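Local coordinates for protein alpha-glucosidase (Pseudoalteromonas sp. K8, PDB 5HQA) that hydrolyses alpha-glucosides as a chloride-activated, calcium-binding member of glycoside hydrolase family 97, and binds the inhibitor acarbose in its sugar pocket, at residues 605-610 / 638-643; 612-617 / 631-636. All coordinates share one frame; numbering follows the deposited sequence.

Contact 1 of 2, residues 605-610 / 638-643; sequences LDNGKQ and VTASDK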
# COMPACT_ATOMS: atom_id res chain seq x y z
N LEU A 605 -10.70 22.29 -10.87
CA LEU A 605 -11.08 23.27 -9.86
C LEU A 605 -12.58 23.54 -9.93
O LEU A 605 -13.20 23.49 -10.99
CB LEU A 605 -10.31 24.58 -10.08
CG LEU A 605 -8.79 24.50 -9.91
CD1 LEU A 605 -8.16 25.84 -10.28
CD2 LEU A 605 -8.47 24.10 -8.48
N ASP A 606 -13.16 23.84 -8.76
CA ASP A 606 -14.59 24.12 -8.68
C ASP A 606 -14.96 25.28 -9.59
O ASP A 606 -14.31 26.33 -9.58
CB ASP A 606 -14.98 24.44 -7.24
CG ASP A 606 -14.60 23.34 -6.28
OD1 ASP A 606 -13.42 23.27 -5.89
OD2 ASP A 606 -15.49 22.53 -5.93
N ASN A 607 -16.01 25.08 -10.39
CA ASN A 607 -16.44 26.10 -11.33
C ASN A 607 -16.90 27.34 -10.58
O ASN A 607 -17.51 27.25 -9.51
CB ASN A 607 -17.56 25.56 -12.22
CG ASN A 607 -17.09 24.45 -13.14
OD1 ASN A 607 -15.97 24.48 -13.66
ND2 ASN A 607 -17.94 23.45 -13.33
N GLY A 608 -16.59 28.51 -11.14
CA GLY A 608 -17.02 29.76 -10.56
C GLY A 608 -16.28 30.20 -9.32
O GLY A 608 -16.66 31.22 -8.72
N LYS A 609 -15.25 29.48 -8.89
CA LYS A 609 -14.45 29.89 -7.74
C LYS A 609 -13.09 30.39 -8.19
O LYS A 609 -12.52 29.92 -9.18
CB LYS A 609 -14.24 28.73 -6.77
CG LYS A 609 -15.45 28.33 -5.96
CD LYS A 609 -14.98 27.56 -4.72
CE LYS A 609 -16.14 26.89 -3.99
NZ LYS A 609 -15.64 26.17 -2.78
N GLN A 610 -12.56 31.36 -7.46
CA GLN A 610 -11.21 31.85 -7.70
C GLN A 610 -10.25 31.22 -6.70
O GLN A 610 -10.58 31.07 -5.51
CB GLN A 610 -11.17 33.38 -7.59
CG GLN A 610 -9.84 33.98 -8.04
CD GLN A 610 -9.95 35.45 -8.39
OE1 GLN A 610 -10.83 35.85 -9.15
NE2 GLN A 610 -9.07 36.26 -7.83
N VAL A 638 -5.78 31.80 -10.33
CA VAL A 638 -6.25 30.90 -11.37
C VAL A 638 -7.71 30.52 -11.11
O VAL A 638 -8.22 30.64 -10.00
CB VAL A 638 -5.42 29.59 -11.47
CG1 VAL A 638 -3.99 29.88 -11.89
CG2 VAL A 638 -5.47 28.82 -10.15
N THR A 639 -8.36 30.05 -12.17
CA THR A 639 -9.70 29.47 -12.11
C THR A 639 -9.70 28.20 -12.95
O THR A 639 -8.71 27.84 -13.59
CB THR A 639 -10.79 30.41 -12.62
OG1 THR A 639 -10.62 30.59 -14.03
CG2 THR A 639 -10.72 31.76 -11.91
N ALA A 640 -10.85 27.53 -12.95
CA ALA A 640 -11.01 26.27 -13.68
C ALA A 640 -10.76 26.42 -15.18
O ALA A 640 -10.50 25.41 -15.85
CB ALA A 640 -12.41 25.72 -13.44
N SER A 641 -10.84 27.62 -15.73
CA SER A 641 -10.61 27.77 -17.16
C SER A 641 -9.14 27.93 -17.52
O SER A 641 -8.80 28.01 -18.71
CB SER A 641 -11.41 28.95 -17.71
OG SER A 641 -10.97 30.16 -17.12
N ASP A 642 -8.25 27.97 -16.53
CA ASP A 642 -6.83 28.16 -16.79
C ASP A 642 -6.12 26.84 -17.04
O ASP A 642 -6.68 25.75 -16.85
CB ASP A 642 -6.16 28.89 -15.63
CG ASP A 642 -6.54 30.36 -15.58
OD1 ASP A 642 -6.46 31.02 -16.64
OD2 ASP A 642 -6.93 30.84 -14.50
N LYS A 643 -4.87 26.94 -17.46
CA LYS A 643 -4.03 25.77 -17.67
C LYS A 643 -2.65 26.04 -17.08
O LYS A 643 -2.28 27.19 -16.82
CB LYS A 643 -3.92 25.40 -19.15
CG LYS A 643 -3.33 26.48 -20.03
CD LYS A 643 -3.06 25.98 -21.45
CE LYS A 643 -2.14 26.93 -22.24
NZ LYS A 643 -0.86 26.27 -22.68
O HOH W 1 -12.88 28.12 -10.95
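Two beta turns at one end of the C-terminal beta domain meet here, with Leu605 and Ala640 at the junction: a type II turn from Asp606 to Lys609, with Gly608 at positive phi, and a type I turn from Thr639 to Asp642 that follows strand 631-638. No direct hydrogen bond joins them; one water does. It donates to Asp606 O at 2.7 Å and to Lys609 O at 2.6 Å, the carbonyls at the two ends of the first turn, and accepts from Ala640 N at 2.9 Å. Beside this bridge the CB of Ala640 sits 3.4 Å from Leu605 O. With CG anti to its carbonyl carbon (chi1 -64°) and CD1 extended from it (chi2 175°), Leu605 brings CD1 to the Thr639 carbonyl group and to within 4.0 Å of Val638 CG2. Thr639 CG2 lies 3.8 Å from Lys609 O. The second turn is braced from within: Asp642 OD2 takes the Thr639 N-H at 2.8 Å on its anti side, and Asp642 N closes the turn on Thr639 O. The Asp606 carboxylate is taken up outside the contact, by a salt bridge from OD2 to Lys573 and a hydrogen bond from Trp585 to OD1. With three bonds to backbone atoms, the water satisfies polar groups of both turns, so their polar coupling is indirect, while Leu605 supplies the direct apolar contact, with Val638 and Ala640.

Contact 2 of 2, residues 612-617 / 631-636; sequences EAHIYK and LTIEKR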
# COMPACT_ATOMS: atom_id res chain seq x y z
N GLU A 612 -5.94 30.98 -5.44
CA GLU A 612 -4.56 31.45 -5.49
C GLU A 612 -3.67 30.22 -5.47
O GLU A 612 -3.54 29.56 -4.44
CB GLU A 612 -4.24 32.38 -4.33
CG GLU A 612 -2.83 32.94 -4.39
CD GLU A 612 -2.48 33.80 -3.19
OE1 GLU A 612 -2.41 33.25 -2.06
OE2 GLU A 612 -2.29 35.02 -3.36
N ALA A 613 -3.08 29.90 -6.61
CA ALA A 613 -2.14 28.79 -6.68
C ALA A 613 -0.84 29.17 -6.00
O ALA A 613 -0.25 30.22 -6.30
CB ALA A 613 -1.89 28.39 -8.13
N HIS A 614 -0.39 28.34 -5.07
CA HIS A 614 0.90 28.50 -4.41
C HIS A 614 1.76 27.38 -4.97
O HIS A 614 1.59 26.21 -4.62
CB HIS A 614 0.74 28.43 -2.89
CG HIS A 614 1.83 29.11 -2.13
ND1 HIS A 614 1.82 29.22 -0.76
CD2 HIS A 614 2.96 29.72 -2.55
CE1 HIS A 614 2.91 29.87 -0.36
NE2 HIS A 614 3.62 30.18 -1.43
N ILE A 615 2.65 27.73 -5.90
CA ILE A 615 3.32 26.76 -6.76
C ILE A 615 4.75 26.58 -6.26
O ILE A 615 5.51 27.55 -6.17
CB ILE A 615 3.32 27.22 -8.23
CG1 ILE A 615 1.89 27.36 -8.75
CG2 ILE A 615 4.13 26.26 -9.09
CD1 ILE A 615 1.81 28.15 -10.04
N TYR A 616 5.12 25.34 -5.92
CA TYR A 616 6.47 24.99 -5.51
C TYR A 616 7.05 24.11 -6.60
O TYR A 616 6.61 22.98 -6.78
CB TYR A 616 6.48 24.26 -4.17
CG TYR A 616 5.85 25.00 -3.00
CD1 TYR A 616 4.46 25.13 -2.88
CD2 TYR A 616 6.65 25.54 -1.99
CE1 TYR A 616 3.89 25.81 -1.81
CE2 TYR A 616 6.09 26.21 -0.91
CZ TYR A 616 4.71 26.34 -0.82
OH TYR A 616 4.17 27.01 0.25
N LYS A 617 8.03 24.63 -7.34
CA LYS A 617 8.51 23.91 -8.52
C LYS A 617 10.03 23.99 -8.60
O LYS A 617 10.68 24.79 -7.93
CB LYS A 617 7.90 24.48 -9.80
CG LYS A 617 8.13 25.98 -9.97
CD LYS A 617 7.61 26.46 -11.32
CE LYS A 617 7.30 27.93 -11.29
NZ LYS A 617 7.06 28.47 -12.66
N LEU A 631 14.88 26.05 -6.37
CA LEU A 631 13.45 25.99 -6.13
C LEU A 631 12.83 27.35 -6.43
O LEU A 631 13.43 28.39 -6.14
CB LEU A 631 13.17 25.61 -4.67
CG LEU A 631 11.70 25.45 -4.27
CD1 LEU A 631 11.17 24.13 -4.79
CD2 LEU A 631 11.58 25.52 -2.76
N THR A 632 11.65 27.34 -7.04
CA THR A 632 10.88 28.55 -7.26
C THR A 632 9.53 28.40 -6.58
O THR A 632 8.89 27.35 -6.71
CB THR A 632 10.69 28.82 -8.76
OG1 THR A 632 11.97 29.06 -9.35
CG2 THR A 632 9.79 30.05 -8.99
N ILE A 633 9.12 29.41 -5.83
CA ILE A 633 7.80 29.42 -5.19
C ILE A 633 7.07 30.65 -5.70
O ILE A 633 7.57 31.78 -5.57
CB ILE A 633 7.88 29.43 -3.66
CG1 ILE A 633 8.77 28.30 -3.15
CG2 ILE A 633 6.48 29.30 -3.08
CD1 ILE A 633 9.17 28.47 -1.69
N GLU A 634 5.89 30.44 -6.27
CA GLU A 634 5.16 31.45 -7.01
C GLU A 634 3.71 31.46 -6.56
O GLU A 634 3.14 30.40 -6.28
CB GLU A 634 5.26 31.15 -8.51
CG GLU A 634 4.59 32.14 -9.43
CD GLU A 634 4.74 31.75 -10.90
OE1 GLU A 634 4.31 32.53 -11.77
OE2 GLU A 634 5.28 30.65 -11.18
N LYS A 635 3.11 32.64 -6.49
CA LYS A 635 1.67 32.76 -6.26
C LYS A 635 1.01 33.31 -7.52
O LYS A 635 1.47 34.31 -8.08
CB LYS A 635 1.37 33.65 -5.05
CG LYS A 635 1.59 32.93 -3.73
CD LYS A 635 1.19 33.78 -2.53
CE LYS A 635 1.51 33.05 -1.23
NZ LYS A 635 0.93 33.74 -0.06
N ARG A 636 -0.09 32.68 -7.93
CA ARG A 636 -0.73 32.98 -9.20
C ARG A 636 -2.23 32.77 -9.07
O ARG A 636 -2.67 31.70 -8.65
CB ARG A 636 -0.15 32.08 -10.30
CG ARG A 636 -0.75 32.25 -11.68
CD ARG A 636 -0.21 31.18 -12.63
NE ARG A 636 1.25 31.25 -12.74
CZ ARG A 636 1.99 30.33 -13.36
NH1 ARG A 636 1.43 29.27 -13.91
NH2 ARG A 636 3.31 30.47 -13.41
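With CG anti to the backbone N (chi1 -156°), the His614 ring is carried to where the CE of Lys635 lies over its face, a CH-pi contact of 3.6 Å to the centroid, 14° off the normal. Lys635 continues to a long salt bridge with Glu612, NZ to OE1 3.9 Å. Tyr616 OH rests over the opposite face of the imidazole, offset toward its rim. Were His614 replaced by an alanine, the Lys635 chain would probably lose the ring it lies on and be freer to turn, and the Tyr616 hydroxyl would lose the same neighbour. Ile633 places CG2 over the Tyr616 ring. His614, Tyr616, Ile633 and Lys635 share one face of an antiparallel pair at the edge of the domain's six-stranded sheet, where strand 631-638 is outermost; Ile615 N reaches Glu634 O at 2.7 Å, almost straight at 177°. On the other face Lys617, Glu634 and Arg636 form a salt-bridge network: Glu634 OE2 receives a weak hydrogen bond within a salt bridge from Lys617 NZ at 3.2 Å. In one conformer of Arg636, its NH2 meets Glu634 OE1 at 2.8 Å from above the carboxylate plane, and Ile615 CD1 covers the centre of one guanidinium face.

Contact 2 is nested along the chain inside the loop that contact 1 closes: the hairpin strands 611-618 and 631-638 run between the turns 606-609 and 639-642. The centres of the two contacts are about 16 Å apart, and they touch directly where Val638 CG2 of contact 1 packs on Ala613 CB of contact 2 at 4.1 Å. Phe658 of strand 653-660 reaches both, touching Leu605 and Val638 in the first and Ala613 in the second. At its far end contact 2 meets helices 513-522 and 541-549. The centres of contacts 1 and 2 lie about 32 and 30 Å from the chain's centre, away from the calcium, magnesium and acarbose sites.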